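Side-chain contacts in histidine triad protein (Plasmodium falciparum 3D7, PDB 5CS2), which probably hydrolyses diadenosine triphosphate to AMP and ADP and is bound by the antimalarial natural product cyclomarin A: residues N68-D71 with I72-I76; Y87-G90 with N91-T95. All blocks are in the same frame, centred on the assembly; numbering follows the deposited sequence.

In the fold
Contact 1 (68-71 with 72-76) and contact 2 (87-90 with 91-95) sit at the two ends of one helix, 72-93, and follow each other along the chain. Their centres are 26 Å apart and their nearest atoms about 14 Å, so they do not touch; they lie on opposite sides of the chain's centre. Contact 1 turns the loop after strand 56-60 into the helix; contact 2 leads out of it toward strand 97-104, an outermost strand of the five-stranded antiparallel sheet. The helix thus joins two strands of the HIT domain. Both ends reach the second subunit, contact 1 more widely and contact 2 through Tyr87; the last turns also pack against helix 181-199 of the same chain.

Contact 1 of 2, residues N68-D71 with I72-I76; sequences NDLD and IEEII
The amide of Ile75 donates to Asp71 O at 2.9 Å, with an N-H...O angle of 158°, which makes Asp71 the N-cap residue and closes the first turn of helix 72-93. The Asp71 carboxylate itself makes no capping bond; the polar grip comes from Glu74. With its chain extended beyond CG (chi2 177°), Glu74 reaches back along the turn until OE1 accepts the Asp71 amide N at 2.9 Å. The bond is almost straight, 172° at the hydrogen, and uses the anti lone pair of the carboxylate, the one turned from OE2. The same OE1 also forms a salt bridge with Lys64, so two donors hold one oxygen. This probably offsets the nearby like charge, Asp71 OD2 being 4.0 Å from Glu74 OE1.

The apolar counterpart spans one residue more on each side. Leu70 CB rests on Ile75 CG1 at 3.8 Å, and Ile75 CD1 reaches 3.7 Å from Leu70 O. That carbonyl is hydrogen-bonded to Lys4 of the second subunit, which places the turn at the dimer interface.

Glu74 at N3 bonding the N-cap amide is one half of a capping box, the reciprocal half being absent, and Leu70 before the cap against Ile75 at N4 is the hydrophobic staple that commonly accompanies such a helix start.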
ATOM      1  N   ASN A  68       3.311  -9.119  -6.336  1.00 20.70           N
ATOM      2  CA  ASN A  68       3.310 -10.508  -5.888  1.00 22.12           C
ATOM      3  C   ASN A  68       4.641 -11.247  -6.095  1.00 26.30           C
ATOM      4  O   ASN A  68       4.775 -12.382  -5.628  1.00 27.18           O
ATOM      5  CB  ASN A  68       2.160 -11.252  -6.489  1.00 19.68           C
ATOM      6  CG  ASN A  68       0.908 -10.967  -5.691  1.00 24.15           C
ATOM      7  OD1 ASN A  68       0.681 -11.526  -4.618  1.00 28.04           O
ATOM      8  ND2 ASN A  68       0.141 -10.057  -6.174  1.00 18.77           N
ATOM      9  N   ASP A  69       5.648 -10.578  -6.714  1.00 23.69           N
ATOM     10  CA  ASP A  69       7.001 -11.119  -6.854  1.00 24.00           C
ATOM     11  C   ASP A  69       7.780 -10.848  -5.567  1.00 26.42           C
ATOM     12  O   ASP A  69       8.846 -11.423  -5.387  1.00 27.48           O
ATOM     13  CB  ASP A  69       7.753 -10.461  -8.024  1.00 25.42           C
ATOM     14  CG  ASP A  69       7.223 -10.842  -9.391  1.00 34.48           C
ATOM     15  OD1 ASP A  69       6.767 -12.002  -9.553  1.00 37.26           O
ATOM     16  OD2 ASP A  69       7.278  -9.996 -10.304  1.00 35.50           O
ATOM     17  N   LEU A  70       7.280  -9.938  -4.684  1.00 22.41           N
ATOM     18  CA  LEU A  70       8.010  -9.616  -3.460  1.00 21.80           C
ATOM     19  C   LEU A  70       7.961 -10.711  -2.429  1.00 26.06           C
ATOM     20  O   LEU A  70       6.916 -11.346  -2.266  1.00 25.93           O
ATOM     21  CB  LEU A  70       7.531  -8.288  -2.818  1.00 22.46           C
ATOM     22  CG  LEU A  70       7.483  -6.987  -3.643  1.00 27.63           C
ATOM     23  CD1 LEU A  70       7.557  -5.794  -2.704  1.00 26.25           C
ATOM     24  CD2 LEU A  70       8.603  -6.869  -4.636  1.00 30.31           C
ATOM     25  N   ASP A  71       9.058 -10.885  -1.677  1.00 24.04           N
ATOM     26  CA  ASP A  71       9.115 -11.834  -0.559  1.00 25.32           C
ATOM     27  C   ASP A  71       8.476 -11.129   0.662  1.00 26.07           C
ATOM     28  O   ASP A  71       8.381  -9.892   0.679  1.00 24.04           O
ATOM     29  CB  ASP A  71      10.570 -12.208  -0.222  1.00 29.02           C
ATOM     30  CG  ASP A  71      11.359 -12.890  -1.321  1.00 46.27           C
ATOM     31  OD1 ASP A  71      10.735 -13.592  -2.166  1.00 47.12           O
ATOM     32  OD2 ASP A  71      12.607 -12.796  -1.295  1.00 55.07           O
ATOM     33  N   ILE A  72       8.054 -11.912   1.667  1.00 23.06           N
ATOM     34  CA  ILE A  72       7.424 -11.430   2.902  1.00 21.76           C
ATOM     35  C   ILE A  72       8.233 -10.284   3.536  1.00 25.20           C
ATOM     36  O   ILE A  72       7.659  -9.245   3.841  1.00 24.25           O
ATOM     37  CB  ILE A  72       7.118 -12.572   3.917  1.00 25.83           C
ATOM     38  CG1 ILE A  72       6.072 -13.532   3.319  1.00 26.97           C
ATOM     39  CG2 ILE A  72       6.609 -12.017   5.272  1.00 28.00           C
ATOM     40  CD1 ILE A  72       5.910 -14.860   3.997  1.00 36.28           C
ATOM     41  N   GLU A  73       9.569 -10.456   3.652  1.00 23.31           N
ATOM     42  CA  GLU A  73      10.489  -9.475   4.239  1.00 23.56           C
ATOM     43  C   GLU A  73      10.454  -8.169   3.434  1.00 26.85           C
ATOM     44  O   GLU A  73      10.445  -7.100   4.041  1.00 26.04           O
ATOM     45  CB  GLU A  73      11.931 -10.036   4.314  1.00 26.21           C
ATOM     46  CG  GLU A  73      12.093 -11.243   5.223  1.00 37.89           C
ATOM     47  CD  GLU A  73      11.637 -12.577   4.656  1.00 61.17           C
ATOM     48  OE1 GLU A  73      11.375 -12.658   3.434  1.00 38.67           O
ATOM     49  OE2 GLU A  73      11.523 -13.542   5.447  1.00 66.88           O
ATOM     50  N   GLU A  74      10.397  -8.251   2.082  1.00 22.76           N
ATOM     51  CA  GLU A  74      10.323  -7.077   1.208  1.00 21.98           C
ATOM     52  C   GLU A  74       8.983  -6.345   1.331  1.00 24.07           C
ATOM     53  O   GLU A  74       8.963  -5.117   1.271  1.00 23.69           O
ATOM     54  CB  GLU A  74      10.565  -7.442  -0.270  1.00 23.98           C
ATOM     55  CG  GLU A  74      11.950  -7.997  -0.562  1.00 29.63           C
ATOM     56  CD  GLU A  74      12.150  -8.424  -2.006  1.00 40.98           C
ATOM     57  OE1 GLU A  74      11.324  -9.222  -2.515  1.00 28.57           O
ATOM     58  OE2 GLU A  74      13.101  -7.917  -2.648  1.00 32.25           O
ATOM     59  N   ILE A  75       7.869  -7.098   1.448  1.00 20.43           N
ATOM     60  CA  ILE A  75       6.515  -6.528   1.611  1.00 20.18           C
ATOM     61  C   ILE A  75       6.491  -5.727   2.899  1.00 21.25           C
ATOM     62  O   ILE A  75       6.042  -4.584   2.910  1.00 21.42           O
ATOM     63  CB  ILE A  75       5.387  -7.613   1.599  1.00 22.86           C
ATOM     64  CG1 ILE A  75       5.349  -8.326   0.245  1.00 22.79           C
ATOM     65  CG2 ILE A  75       3.992  -6.965   1.929  1.00 23.72           C
ATOM     66  CD1 ILE A  75       4.739  -9.746   0.322  1.00 25.39           C
ATOM     67  N   ILE A  76       6.986  -6.333   3.991  1.00 18.32           N
ATOM     68  CA  ILE A  76       7.024  -5.629   5.274  1.00 18.64           C
ATOM     69  C   ILE A  76       7.898  -4.383   5.190  1.00 22.90           C
ATOM     70  O   ILE A  76       7.502  -3.307   5.658  1.00 21.14           O
ATOM     71  CB  ILE A  76       7.499  -6.614   6.360  1.00 21.98           C
ATOM     72  CG1 ILE A  76       6.438  -7.737   6.587  1.00 21.08           C
ATOM     73  CG2 ILE A  76       7.913  -5.885   7.678  1.00 26.76           C
ATOM     74  CD1 ILE A  76       6.950  -8.921   7.448  1.00 30.63           C
TER

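Contact 2 of 2, residues Y87-G90 with N91-T95; sequences YIMG and NLFNT
Backbone hydrogen bonds from Asn91 to Tyr87, Leu92 to Ile88 and Phe93 to Met89 carry the regular i to i+4 pattern through this turn, the last being short at 2.8 Å between Phe93 N and Met89 O. The pattern then changes: Thr95 N donates to Gly90 O at 3.1 Å, five residues back, as Asn94 takes a positive phi of 52°.

One contact is polar-aromatic. Asn91 ND2 stands 3.4 Å above one face of the Tyr87 ring, offset toward the rim by CE2 and CZ. At chi1 178° the Tyr87 ring swings away from its own backbone N and toward the next turn, where the Asn91 amide lies over it, and the two planes are inclined by 70°, so the nitrogen addresses the ring with the amide steep rather than stacked. ND2 also makes a weak hydrogen bond to Tyr194 OH.

Two apolar pairs follow the same i to i+4 spacing. Ile88 CG2 meets Leu92 CD1 at 3.9 Å, the two side chains lying side by side and pointing the same way. Met89 is bent at chi2 and again at chi3, which carries its methyl CE to 3.4 Å from Phe93 CE1, obliquely to the ring, while Met89 O lies in plane at the ring's edge. Ile191 of helix 181-199 packs on both Met89 and Leu92.

The six-to-one bond and the positive phi are those of a Schellman motif, but its second bond is not made, Asn94 N lying 4.0 Å from Asn91 O; the arrangement is a Schellman-like C-terminal helix end, leading into strand 97-104.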
ATOM      1  N   TYR A  87       4.558   9.875   7.470  1.00 20.51           N
ATOM      2  CA  TYR A  87       4.803  10.660   8.695  1.00 21.90           C
ATOM      3  C   TYR A  87       5.776  11.819   8.407  1.00 24.80           C
ATOM      4  O   TYR A  87       5.447  12.975   8.668  1.00 24.75           O
ATOM      5  CB  TYR A  87       5.334   9.762   9.807  1.00 23.13           C
ATOM      6  CG  TYR A  87       5.656  10.492  11.098  1.00 27.54           C
ATOM      7  CD1 TYR A  87       4.639  10.923  11.955  1.00 29.63           C
ATOM      8  CD2 TYR A  87       6.970  10.782  11.449  1.00 28.89           C
ATOM      9  CE1 TYR A  87       4.931  11.568  13.159  1.00 29.49           C
ATOM     10  CE2 TYR A  87       7.272  11.462  12.631  1.00 29.95           C
ATOM     11  CZ  TYR A  87       6.250  11.834  13.489  1.00 38.46           C
ATOM     12  OH  TYR A  87       6.545  12.471  14.669  1.00 41.62           O
ATOM     13  N   ILE A  88       6.934  11.518   7.784  1.00 20.97           N
ATOM     14  CA  ILE A  88       7.937  12.545   7.441  1.00 20.06           C
ATOM     15  C   ILE A  88       7.372  13.606   6.519  1.00 23.74           C
ATOM     16  O   ILE A  88       7.501  14.795   6.812  1.00 24.28           O
ATOM     17  CB  ILE A  88       9.196  11.853   6.813  1.00 20.80           C
ATOM     18  CG1 ILE A  88       9.910  10.907   7.820  1.00 20.16           C
ATOM     19  CG2 ILE A  88      10.160  12.904   6.214  1.00 19.78           C
ATOM     20  CD1 ILE A  88      10.402  11.557   9.214  1.00 25.15           C
ATOM     21  N   MET A  89       6.762  13.190   5.382  1.00 20.74           N
ATOM     22  CA  MET A  89       6.202  14.113   4.404  1.00 21.73           C
ATOM     23  C   MET A  89       5.090  14.961   5.008  1.00 28.01           C
ATOM     24  O   MET A  89       4.930  16.124   4.621  1.00 27.70           O
ATOM     25  CB  MET A  89       5.743  13.408   3.120  1.00 23.77           C
ATOM     26  CG  MET A  89       6.841  12.601   2.415  1.00 25.30           C
ATOM     27  SD  MET A  89       8.320  13.565   1.965  1.00 27.68           S
ATOM     28  CE  MET A  89       7.735  14.406   0.593  1.00 25.03           C
ATOM     29  N   GLY A  90       4.343  14.364   5.940  1.00 23.48           N
ATOM     30  CA  GLY A  90       3.271  15.040   6.655  1.00 23.39           C
ATOM     31  C   GLY A  90       3.822  16.220   7.420  1.00 28.73           C
ATOM     32  O   GLY A  90       3.308  17.331   7.287  1.00 28.39           O
ATOM     33  N   ASN A  91       4.920  15.983   8.148  1.00 26.94           N
ATOM     34  CA  ASN A  91       5.630  17.013   8.909  1.00 28.23           C
ATOM     35  C   ASN A  91       6.286  18.071   8.009  1.00 35.88           C
ATOM     36  O   ASN A  91       6.218  19.254   8.341  1.00 37.03           O
ATOM     37  CB  ASN A  91       6.635  16.384   9.842  1.00 27.01           C
ATOM     38  CG  ASN A  91       6.031  15.545  10.946  1.00 40.92           C
ATOM     39  OD1 ASN A  91       4.826  15.557  11.198  1.00 43.73           O
ATOM     40  ND2 ASN A  91       6.868  14.793  11.645  1.00 42.95           N
ATOM     41  N   LEU A  92       6.871  17.665   6.852  1.00 32.49           N
ATOM     42  CA  LEU A  92       7.543  18.590   5.922  1.00 32.02           C
ATOM     43  C   LEU A  92       6.630  19.439   5.038  1.00 35.84           C
ATOM     44  O   LEU A  92       6.935  20.613   4.805  1.00 36.03           O
ATOM     45  CB  LEU A  92       8.552  17.832   5.018  1.00 31.77           C
ATOM     46  CG  LEU A  92       9.812  17.302   5.669  1.00 35.16           C
ATOM     47  CD1 LEU A  92      10.576  16.437   4.683  1.00 34.40           C
ATOM     48  CD2 LEU A  92      10.729  18.460   6.151  1.00 36.89           C
ATOM     49  N   PHE A  93       5.551  18.850   4.497  1.00 30.21           N
ATOM     50  CA  PHE A  93       4.630  19.522   3.587  1.00 29.62           C
ATOM     51  C   PHE A  93       3.387  20.077   4.293  1.00 33.22           C
ATOM     52  O   PHE A  93       2.525  20.651   3.637  1.00 35.03           O
ATOM     53  CB  PHE A  93       4.274  18.590   2.399  1.00 31.73           C
ATOM     54  CG  PHE A  93       5.413  18.559   1.402  1.00 33.23           C
ATOM     55  CD1 PHE A  93       6.542  17.775   1.632  1.00 35.53           C
ATOM     56  CD2 PHE A  93       5.405  19.394   0.290  1.00 35.27           C
ATOM     57  CE1 PHE A  93       7.638  17.824   0.760  1.00 36.09           C
ATOM     58  CE2 PHE A  93       6.499  19.434  -0.584  1.00 38.16           C
ATOM     59  CZ  PHE A  93       7.605  18.644  -0.343  1.00 36.07           C
ATOM     60  N   ASN A  94       3.340  19.973   5.623  1.00 30.04           N
ATOM     61  CA  ASN A  94       2.257  20.437   6.505  1.00 30.71           C
ATOM     62  C   ASN A  94       0.886  19.908   6.041  1.00 34.94           C
ATOM     63  O   ASN A  94      -0.003  20.658   5.605  1.00 35.51           O
ATOM     64  CB  ASN A  94       2.303  21.965   6.696  1.00 34.73           C
ATOM     65  CG  ASN A  94       3.625  22.426   7.266  1.00 51.09           C
ATOM     66  OD1 ASN A  94       4.129  21.888   8.264  1.00 39.17           O
ATOM     67  ND2 ASN A  94       4.259  23.367   6.591  1.00 51.05           N
ATOM     68  N   THR A  95       0.769  18.573   6.054  1.00 28.24           N
ATOM     69  CA  THR A  95      -0.470  17.912   5.661  1.00 27.43           C
ATOM     70  C   THR A  95      -0.638  16.620   6.384  1.00 30.63           C
ATOM     71  O   THR A  95       0.326  16.002   6.848  1.00 29.43           O
ATOM     72  CB  THR A  95      -0.640  17.754   4.124  1.00 34.61           C
ATOM     73  OG1 THR A  95      -1.980  17.298   3.864  1.00 34.98           O
ATOM     74  CG2 THR A  95       0.377  16.771   3.502  1.00 33.05           C
TER